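Local coordinates for protein monomethylamine methyltransferase mtmB1 (Methanosarcina barkeri, PDB 1NTH) that catalyses transfer of the methyl group from monomethylamine to the corrinoid cofactor of its partner protein MtmC, a step of methanogenesis from methylamine, at residues G304-R309 and Q333-A338; C22-W27 and Y76-H81; V139-H144 and K188-M193. All blocks are in the same frame, centred on the assembly; numbering follows the deposited sequence.

Contact 1 of 3, residues G304-R309 and Q333-A338; sequences GSTNTR and QYYPCA
Ser305 and Thr306 grip the backbone of Tyr335 with three hydrogen bonds, and these carry the contact. Two converge on one acceptor: Ser305 OG gives its proton to Tyr335 O at 2.8 Å, and Thr306 N donates to the same oxygen at 3.2 Å. Neither donor lies in the plane of that carbonyl; the hydroxyl is tilted 19° from it and the amide more strongly. The third bond runs the other way, Tyr335 N to Thr306 OG1 at 2.8 Å and nearly straight (164°). Thr306 OG1 is also bonded to Gln352 of helix 343-359.

Both segments are loops that follow neighbouring parallel strands of the TIM barrel, 293-300 and 330-333, and lead into the next helices. Within the first loop Ser305 OG accepts from Asn307 N at 3.1 Å, which makes an ST turn just ahead of helix 309-325. With OG anti to its own N (chi1 172°), the hydroxyl serves the turn and the neighbouring loop at once. An alanine here would remove both bonds, and is likely to leave Asn307 N without its acceptor and Tyr335 O with one donor fewer.

Van der Waals contacts fill in around the polar core. Cys337 SG rests 3.5 Å from Ser305 CB, Thr306 CG2 comes to 3.9 Å from Tyr335 CB, and Asn307 OD1 approaches Pro336 CA at 3.3 Å, while Asn307 ND2 is bonded to Glu348.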
loop_
_atom_site.group_PDB
_atom_site.type_symbol
_atom_site.label_atom_id
_atom_site.label_comp_id
_atom_site.label_asym_id
_atom_site.label_seq_id
_atom_site.Cartn_x
_atom_site.Cartn_y
_atom_site.Cartn_z
ATOM N N GLY A 304 13.771 -41.902 -14.391
ATOM C CA GLY A 304 12.977 -40.720 -14.100
ATOM C C GLY A 304 13.431 -39.974 -12.855
ATOM O O GLY A 304 12.646 -39.257 -12.233
ATOM N N SER A 305 14.700 -40.144 -12.497
ATOM C CA SER A 305 15.272 -39.484 -11.325
ATOM C C SER A 305 16.360 -38.493 -11.722
ATOM O O SER A 305 16.986 -38.623 -12.774
ATOM C CB SER A 305 15.863 -40.518 -10.365
ATOM O OG SER A 305 16.576 -39.883 -9.315
ATOM N N THR A 306 16.588 -37.508 -10.860
ATOM C CA THR A 306 17.597 -36.486 -11.102
ATOM C C THR A 306 18.902 -36.786 -10.361
ATOM O O THR A 306 19.873 -36.043 -10.489
ATOM C CB THR A 306 17.105 -35.108 -10.625
ATOM O OG1 THR A 306 16.687 -35.213 -9.259
ATOM C CG2 THR A 306 15.944 -34.621 -11.480
ATOM N N ASN A 307 18.933 -37.869 -9.591
ATOM C CA ASN A 307 20.139 -38.191 -8.841
ATOM C C ASN A 307 20.871 -39.468 -9.247
ATOM O O ASN A 307 21.488 -40.129 -8.410
ATOM C CB ASN A 307 19.835 -38.227 -7.340
ATOM C CG ASN A 307 18.634 -39.079 -7.006
ATOM O OD1 ASN A 307 17.553 -38.563 -6.714
ATOM N ND2 ASN A 307 18.811 -40.396 -7.052
ATOM N N THR A 308 20.802 -39.824 -10.524
ATOM C CA THR A 308 21.531 -40.998 -10.985
ATOM C C THR A 308 22.938 -40.481 -11.260
ATOM O O THR A 308 23.154 -39.268 -11.346
ATOM C CB THR A 308 20.943 -41.589 -12.288
ATOM O OG1 THR A 308 21.130 -40.664 -13.364
ATOM C CG2 THR A 308 19.460 -41.889 -12.118
ATOM N N ARG A 309 23.898 -41.387 -11.387
ATOM C CA ARG A 309 25.271 -40.983 -11.645
ATOM C C ARG A 309 25.364 -40.060 -12.859
ATOM O O ARG A 309 26.046 -39.036 -12.817
ATOM C CB ARG A 309 26.147 -42.222 -11.854
ATOM C CG ARG A 309 27.624 -41.930 -12.091
ATOM C CD ARG A 309 28.417 -43.237 -12.140
ATOM N NE ARG A 309 28.400 -43.934 -10.856
ATOM C CZ ARG A 309 29.275 -43.726 -9.876
ATOM N NH1 ARG A 309 30.252 -42.840 -10.029
ATOM N NH2 ARG A 309 29.168 -44.395 -8.735
ATOM N N GLN A 333 16.462 -29.042 -9.391
ATOM C CA GLN A 333 15.276 -29.651 -8.794
ATOM C C GLN A 333 15.512 -31.125 -8.470
ATOM O O GLN A 333 16.250 -31.817 -9.170
ATOM C CB GLN A 333 14.067 -29.492 -9.718
ATOM C CG GLN A 333 14.302 -29.907 -11.149
ATOM C CD GLN A 333 13.135 -29.553 -12.049
ATOM O OE1 GLN A 333 12.076 -30.170 -11.987
ATOM N NE2 GLN A 333 13.323 -28.545 -12.884
ATOM N N TYR A 334 14.868 -31.588 -7.403
ATOM C CA TYR A 334 15.045 -32.943 -6.874
ATOM C C TYR A 334 13.940 -33.976 -7.096
ATOM O O TYR A 334 12.820 -33.804 -6.615
ATOM C CB TYR A 334 15.300 -32.838 -5.362
ATOM C CG TYR A 334 16.586 -32.129 -4.998
ATOM C CD1 TYR A 334 16.861 -30.839 -5.465
ATOM C CD2 TYR A 334 17.554 -32.770 -4.227
ATOM C CE1 TYR A 334 18.073 -30.215 -5.182
ATOM C CE2 TYR A 334 18.764 -32.158 -3.935
ATOM C CZ TYR A 334 19.023 -30.884 -4.420
ATOM O OH TYR A 334 20.246 -30.308 -4.179
ATOM N N TYR A 335 14.282 -35.060 -7.797
ATOM C CA TYR A 335 13.364 -36.170 -8.074
ATOM C C TYR A 335 13.970 -37.517 -7.687
ATOM O O TYR A 335 14.520 -38.217 -8.537
ATOM C CB TYR A 335 12.976 -36.214 -9.550
ATOM C CG TYR A 335 11.905 -35.232 -9.946
ATOM C CD1 TYR A 335 12.232 -33.960 -10.414
ATOM C CD2 TYR A 335 10.559 -35.588 -9.886
ATOM C CE1 TYR A 335 11.241 -33.070 -10.822
ATOM C CE2 TYR A 335 9.562 -34.707 -10.288
ATOM C CZ TYR A 335 9.909 -33.454 -10.758
ATOM O OH TYR A 335 8.921 -32.604 -11.197
ATOM N N PRO A 336 13.888 -37.896 -6.404
ATOM C CA PRO A 336 14.446 -39.187 -5.983
ATOM C C PRO A 336 13.509 -40.319 -6.411
ATOM O O PRO A 336 12.317 -40.094 -6.633
ATOM C CB PRO A 336 14.498 -39.071 -4.460
ATOM C CG PRO A 336 14.491 -37.584 -4.205
ATOM C CD PRO A 336 13.528 -37.076 -5.236
ATOM N N CYS A 337 14.046 -41.531 -6.521
ATOM C CA CYS A 337 13.241 -42.693 -6.894
ATOM C C CYS A 337 12.419 -43.171 -5.703
ATOM O O CYS A 337 11.230 -43.473 -5.831
ATOM C CB CYS A 337 14.136 -43.852 -7.350
ATOM S SG CYS A 337 14.970 -43.623 -8.924
ATOM N N ALA A 338 13.067 -43.240 -4.546
ATOM C CA ALA A 338 12.430 -43.712 -3.323
ATOM C C ALA A 338 11.466 -42.703 -2.704
ATOM O O ALA A 338 11.582 -41.494 -2.923
ATOM C CB ALA A 338 13.497 -44.104 -2.310
#

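Contact 2 of 3, residues C22-W27 and Y76-H81; sequences CTQDDW and YCTDTH
Tyr76 packs against Trp27 and bonds to Cys22 in a mixed aromatic and polar contact, which joins the start of helix 24-42 to the end of strand 75-77 and the turn after it. The tyrosine is buried and contributes the largest share of the meeting surface of any residue. Its CB sits squarely over the five-membered ring of Trp27, 3.4 Å from the centroid and 8° off the normal, a CH-pi contact. The two rings themselves are near parallel (26°) but slid apart, with centroids 5.0 Å from each other, so they barely overlap; in return, Trp27 CB lies over the rim of one Tyr76 face.

Tyr76 CG is anti to the backbone N (chi1 -174°), and this carries the phenol past the indole to the helix start. There OH donates to Cys22 O at 2.7 Å, the carbonyl oxygen lying at the edge of the ring, near its plane. The same OH accepts from His81 ND1 at 3.1 Å, almost in the imidazole plane, so one bond given and one received fix the hydroxyl. Cys22 SG approaches Tyr76 CE1 to 4.0 Å, an oblique sulfur-aromatic contact. On the backbone, Cys22 N donates to His81 O at 2.9 Å. The helix start is secured by a capping box of Thr23 and Asp26, with Asp26 N bonded to Thr23 OG1; the reciprocal bond, Thr23 N to Asp26 OD2, is weak.

Strands 82-84 and 237-238 flank strand 75-77 in a small mixed sheet. Ile83 of the first touches Cys22, Trp27 and Tyr76. On the second, Lys237 bonds Gln24 OE1, while Trp27 NE1 reaches Glu235 O just ahead of that strand.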
loop_
_atom_site.group_PDB
_atom_site.type_symbol
_atom_site.label_atom_id
_atom_site.label_comp_id
_atom_site.label_asym_id
_atom_site.label_seq_id
_atom_site.Cartn_x
_atom_site.Cartn_y
_atom_site.Cartn_z
ATOM N N CYS A 22 9.633 -27.102 -40.069
ATOM C CA CYS A 22 10.317 -28.327 -39.691
ATOM C C CYS A 22 9.378 -29.209 -38.867
ATOM O O CYS A 22 8.617 -28.701 -38.046
ATOM C CB CYS A 22 11.562 -27.927 -38.884
ATOM S SG CYS A 22 12.420 -29.204 -37.965
ATOM N N THR A 23 9.405 -30.522 -39.094
ATOM C CA THR A 23 8.544 -31.417 -38.324
ATOM C C THR A 23 9.219 -31.645 -36.979
ATOM O O THR A 23 10.429 -31.460 -36.853
ATOM C CB THR A 23 8.348 -32.785 -39.015
ATOM O OG1 THR A 23 9.577 -33.521 -38.983
ATOM C CG2 THR A 23 7.909 -32.595 -40.460
ATOM N N GLN A 24 8.449 -32.046 -35.976
ATOM C CA GLN A 24 9.030 -32.269 -34.661
ATOM C C GLN A 24 9.991 -33.454 -34.685
ATOM O O GLN A 24 10.952 -33.494 -33.917
ATOM C CB GLN A 24 7.937 -32.476 -33.605
ATOM C CG GLN A 24 8.468 -32.362 -32.178
ATOM C CD GLN A 24 7.386 -32.086 -31.146
ATOM O OE1 GLN A 24 7.671 -31.962 -29.954
ATOM N NE2 GLN A 24 6.140 -31.986 -31.598
ATOM N N ASP A 25 9.742 -34.414 -35.570
ATOM C CA ASP A 25 10.633 -35.566 -35.679
ATOM C C ASP A 25 11.960 -35.136 -36.290
ATOM O O ASP A 25 13.017 -35.646 -35.909
ATOM C CB ASP A 25 9.998 -36.668 -36.533
ATOM C CG ASP A 25 9.117 -37.600 -35.722
ATOM O OD1 ASP A 25 8.937 -37.349 -34.513
ATOM O OD2 ASP A 25 8.606 -38.589 -36.293
ATOM N N ASP A 26 11.912 -34.205 -37.242
ATOM C CA ASP A 26 13.143 -33.721 -37.862
ATOM C C ASP A 26 13.988 -33.045 -36.793
ATOM O O ASP A 26 15.216 -33.086 -36.838
ATOM C CB ASP A 26 12.858 -32.702 -38.971
ATOM C CG ASP A 26 12.286 -33.338 -40.228
ATOM O OD1 ASP A 26 12.678 -34.476 -40.567
ATOM O OD2 ASP A 26 11.454 -32.678 -40.888
ATOM N N TRP A 27 13.319 -32.419 -35.832
ATOM C CA TRP A 27 14.017 -31.729 -34.759
ATOM C C TRP A 27 14.564 -32.701 -33.721
ATOM O O TRP A 27 15.761 -32.690 -33.426
ATOM C CB TRP A 27 13.073 -30.722 -34.086
ATOM C CG TRP A 27 13.747 -29.829 -33.076
ATOM C CD1 TRP A 27 13.697 -29.939 -31.713
ATOM C CD2 TRP A 27 14.552 -28.678 -33.357
ATOM N NE1 TRP A 27 14.421 -28.921 -31.130
ATOM C CE2 TRP A 27 14.953 -28.135 -32.115
ATOM C CE3 TRP A 27 14.972 -28.051 -34.538
ATOM C CZ2 TRP A 27 15.757 -26.991 -32.022
ATOM C CZ3 TRP A 27 15.772 -26.914 -34.447
ATOM C CH2 TRP A 27 16.155 -26.397 -33.193
ATOM N N TYR A 76 12.881 -24.732 -31.401
ATOM C CA TYR A 76 11.724 -25.224 -32.135
ATOM C C TYR A 76 10.433 -24.802 -31.434
ATOM O O TYR A 76 10.277 -25.020 -30.230
ATOM C CB TYR A 76 11.769 -26.754 -32.211
ATOM C CG TYR A 76 10.690 -27.361 -33.082
ATOM C CD1 TYR A 76 10.784 -27.310 -34.472
ATOM C CD2 TYR A 76 9.571 -27.970 -32.519
ATOM C CE1 TYR A 76 9.789 -27.852 -35.282
ATOM C CE2 TYR A 76 8.566 -28.517 -33.323
ATOM C CZ TYR A 76 8.685 -28.453 -34.702
ATOM O OH TYR A 76 7.704 -28.995 -35.505
ATOM N N CYS A 77 9.514 -24.200 -32.183
ATOM C CA CYS A 77 8.227 -23.794 -31.625
ATOM C C CYS A 77 7.209 -24.864 -32.011
ATOM O O CYS A 77 6.913 -25.050 -33.192
ATOM C CB CYS A 77 7.790 -22.439 -32.180
ATOM S SG CYS A 77 6.177 -21.893 -31.535
ATOM N N THR A 78 6.676 -25.560 -31.014
ATOM C CA THR A 78 5.719 -26.637 -31.251
ATOM C C THR A 78 4.397 -26.232 -31.893
ATOM O O THR A 78 3.791 -27.022 -32.620
ATOM C CB THR A 78 5.399 -27.390 -29.945
ATOM O OG1 THR A 78 4.883 -26.470 -28.977
ATOM C CG2 THR A 78 6.649 -28.061 -29.395
ATOM N N ASP A 79 3.944 -25.012 -31.639
ATOM C CA ASP A 79 2.673 -24.566 -32.198
ATOM C C ASP A 79 2.737 -24.149 -33.661
ATOM O O ASP A 79 1.782 -24.360 -34.408
ATOM C CB ASP A 79 2.108 -23.424 -31.353
ATOM C CG ASP A 79 1.770 -23.867 -29.945
ATOM O OD1 ASP A 79 0.860 -24.708 -29.789
ATOM O OD2 ASP A 79 2.421 -23.388 -28.997
ATOM N N THR A 80 3.856 -23.566 -34.074
ATOM C CA THR A 80 4.009 -23.119 -35.453
ATOM C C THR A 80 4.827 -24.095 -36.292
ATOM O O THR A 80 4.873 -23.977 -37.518
ATOM C CB THR A 80 4.700 -21.748 -35.520
ATOM O OG1 THR A 80 6.041 -21.865 -35.027
ATOM C CG2 THR A 80 3.941 -20.728 -34.683
ATOM N N HIS A 81 5.467 -25.052 -35.627
ATOM C CA HIS A 81 6.300 -26.038 -36.308
ATOM C C HIS A 81 7.404 -25.351 -37.099
ATOM O O HIS A 81 7.783 -25.800 -38.183
ATOM C CB HIS A 81 5.441 -26.901 -37.235
ATOM C CG HIS A 81 4.369 -27.659 -36.519
ATOM N ND1 HIS A 81 4.642 -28.721 -35.684
ATOM C CD2 HIS A 81 3.029 -27.477 -36.471
ATOM C CE1 HIS A 81 3.514 -29.161 -35.153
ATOM N NE2 HIS A 81 2.522 -28.423 -35.614
#

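Contact 3 of 3, residues V139-H144 and K188-M193; sequences VFMPVH and KNACAM
Met141 lies against Asn189 and Ala190 where two helices, 140-148 and 174-193, pack across each other beside a subunit interface of this TIM-barrel protein. The segment axes come within 8.5 Å and cross at -55°. The CA atoms of Met141 and Ala190, 5.3 Å apart, mark the point of nearest backbone approach, consistent with the small side chain of Ala190 at this point.

The tight part is centred on that alanine. Ala190 CB points at the other helix and stands 3.6 Å from Met141 O. Beside it the methionine folds over the backbone: its chain runs extended through chi2 and then bends at chi3 (64°), which brings the terminal methyl CE to 3.4 Å from Ala190 N. The contact rests on apolar packing and shape, without polar bonds between the two segments.

Away from this centre the packing thins out. His144 CB comes no nearer to Ala190 CB than 4.3 Å, and the imidazole turns back into its own helix. There ND1 donates to Phe140 O at 2.7 Å in an almost straight bond (175°), and NE2 is bonded to Gly159 N, so both ring nitrogens are engaged apart from helix 174-193. On the other flank Met193 meets the contact through its sulfur alone.

Met141, still partly exposed in the assembly, is also packed by Leu186 of a second subunit, which touches Asn189 as well, and Arg165 of the same subunit bonds Met193 O. Met141 CE touches both Asn189 and Met193 of its own chain, 3.4 Å from Asn189 CB and 3.9 Å from Met193 SD.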
loop_
_atom_site.group_PDB
_atom_site.type_symbol
_atom_site.label_atom_id
_atom_site.label_comp_id
_atom_site.label_asym_id
_atom_site.label_seq_id
_atom_site.Cartn_x
_atom_site.Cartn_y
_atom_site.Cartn_z
ATOM N N VAL A 139 -5.091 -31.742 3.273
ATOM C CA VAL A 139 -3.831 -31.610 4.002
ATOM C C VAL A 139 -2.884 -30.673 3.265
ATOM O O VAL A 139 -1.680 -30.664 3.525
ATOM C CB VAL A 139 -3.118 -32.972 4.193
ATOM C CG1 VAL A 139 -3.932 -33.859 5.125
ATOM C CG2 VAL A 139 -2.904 -33.648 2.849
ATOM N N PHE A 140 -3.429 -29.867 2.358
ATOM C CA PHE A 140 -2.587 -28.956 1.592
ATOM C C PHE A 140 -1.792 -28.015 2.494
ATOM O O PHE A 140 -0.584 -27.858 2.320
ATOM C CB PHE A 140 -3.422 -28.149 0.594
ATOM C CG PHE A 140 -2.637 -27.673 -0.592
ATOM C CD1 PHE A 140 -2.154 -28.583 -1.530
ATOM C CD2 PHE A 140 -2.352 -26.321 -0.762
ATOM C CE1 PHE A 140 -1.395 -28.155 -2.616
ATOM C CE2 PHE A 140 -1.595 -25.883 -1.844
ATOM C CZ PHE A 140 -1.115 -26.799 -2.774
ATOM N N MET A 141 -2.452 -27.392 3.464
ATOM C CA MET A 141 -1.731 -26.488 4.352
ATOM C C MET A 141 -0.756 -27.219 5.277
ATOM O O MET A 141 0.406 -26.835 5.378
ATOM C CB MET A 141 -2.711 -25.620 5.150
ATOM C CG MET A 141 -3.316 -24.502 4.304
ATOM S SD MET A 141 -4.256 -23.285 5.249
ATOM C CE MET A 141 -2.974 -22.599 6.259
ATOM N N PRO A 142 -1.206 -28.294 5.952
ATOM C CA PRO A 142 -0.300 -29.025 6.845
ATOM C C PRO A 142 0.973 -29.495 6.138
ATOM O O PRO A 142 2.072 -29.362 6.670
ATOM C CB PRO A 142 -1.156 -30.199 7.315
ATOM C CG PRO A 142 -2.522 -29.608 7.351
ATOM C CD PRO A 142 -2.581 -28.807 6.069
ATOM N N VAL A 143 0.825 -30.056 4.942
ATOM C CA VAL A 143 1.987 -30.529 4.203
ATOM C C VAL A 143 2.986 -29.405 3.954
ATOM O O VAL A 143 4.186 -29.574 4.163
ATOM C CB VAL A 143 1.579 -31.151 2.849
ATOM C CG1 VAL A 143 2.806 -31.367 1.979
ATOM C CG2 VAL A 143 0.873 -32.484 3.090
ATOM N N HIS A 144 2.504 -28.252 3.508
ATOM C CA HIS A 144 3.430 -27.160 3.258
ATOM C C HIS A 144 3.994 -26.608 4.557
ATOM O O HIS A 144 5.136 -26.147 4.599
ATOM C CB HIS A 144 2.764 -26.065 2.427
ATOM C CG HIS A 144 2.541 -26.463 1.001
ATOM N ND1 HIS A 144 1.446 -27.196 0.596
ATOM C CD2 HIS A 144 3.311 -26.296 -0.099
ATOM C CE1 HIS A 144 1.553 -27.464 -0.694
ATOM N NE2 HIS A 144 2.675 -26.930 -1.140
ATOM N N LYS A 188 0.920 -19.508 1.657
ATOM C CA LYS A 188 1.411 -18.406 2.461
ATOM C C LYS A 188 0.706 -18.406 3.810
ATOM O O LYS A 188 1.262 -17.949 4.807
ATOM C CB LYS A 188 1.244 -17.074 1.717
ATOM C CG LYS A 188 2.244 -16.967 0.571
ATOM C CD LYS A 188 2.228 -15.616 -0.118
ATOM C CE LYS A 188 3.326 -15.569 -1.175
ATOM N NZ LYS A 188 3.401 -14.250 -1.877
ATOM N N ASN A 189 -0.508 -18.946 3.854
ATOM C CA ASN A 189 -1.228 -19.016 5.124
ATOM C C ASN A 189 -0.553 -20.036 6.030
ATOM O O ASN A 189 -0.464 -19.869 7.258
ATOM C CB ASN A 189 -2.683 -19.480 4.856
ATOM C CG ASN A 189 -3.740 -18.506 5.366
ATOM O OD1 ASN A 189 -3.841 -18.272 6.577
ATOM N ND2 ASN A 189 -4.545 -17.927 4.433
ATOM N N ALA A 190 -0.027 -21.078 5.400
ATOM C CA ALA A 190 0.666 -22.143 6.105
ATOM C C ALA A 190 1.958 -21.585 6.662
ATOM O O ALA A 190 2.334 -21.894 7.797
ATOM C CB ALA A 190 0.964 -23.282 5.140
ATOM N N CYS A 191 2.648 -20.784 5.849
ATOM C CA CYS A 191 3.898 -20.183 6.271
ATOM C C CYS A 191 3.635 -19.262 7.460
ATOM O O CYS A 191 4.428 -19.229 8.398
ATOM C CB CYS A 191 4.510 -19.402 5.113
ATOM S SG CYS A 191 5.115 -20.455 3.763
ATOM N N ALA A 192 2.528 -18.523 7.420
ATOM C CA ALA A 192 2.183 -17.619 8.514
ATOM C C ALA A 192 1.961 -18.402 9.805
ATOM O O ALA A 192 2.372 -17.969 10.887
ATOM C CB ALA A 192 0.938 -16.828 8.165
ATOM N N MET A 193 1.310 -19.557 9.695
ATOM C CA MET A 193 1.055 -20.388 10.868
ATOM C C MET A 193 2.352 -20.934 11.450
ATOM O O MET A 193 2.415 -21.279 12.633
ATOM C CB MET A 193 0.104 -21.535 10.516
ATOM C CG MET A 193 -1.333 -21.069 10.335
ATOM S SD MET A 193 -2.481 -22.437 10.116
ATOM C CE MET A 193 -2.316 -23.229 11.692
#

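In the fold
The three contacts follow one another without overlap and touch nowhere. Contact 1 is the most central, about 12 Å from the centre of the chain, and ties together loops that leave adjacent barrel strands. Contacts 2 and 3 lie further out, about 25 and 22 Å from that centre, and are the most widely separated pair, with centres about 41 Å apart. Contact 1 is about 29 Å from contact 2 and 26 Å from contact 3, centre to centre; its nearest atoms are about 18 and 13 Å from theirs. Contact 2 joins helix 24-42 to a small mixed sheet, whereas contact 3 alone is met by another subunit.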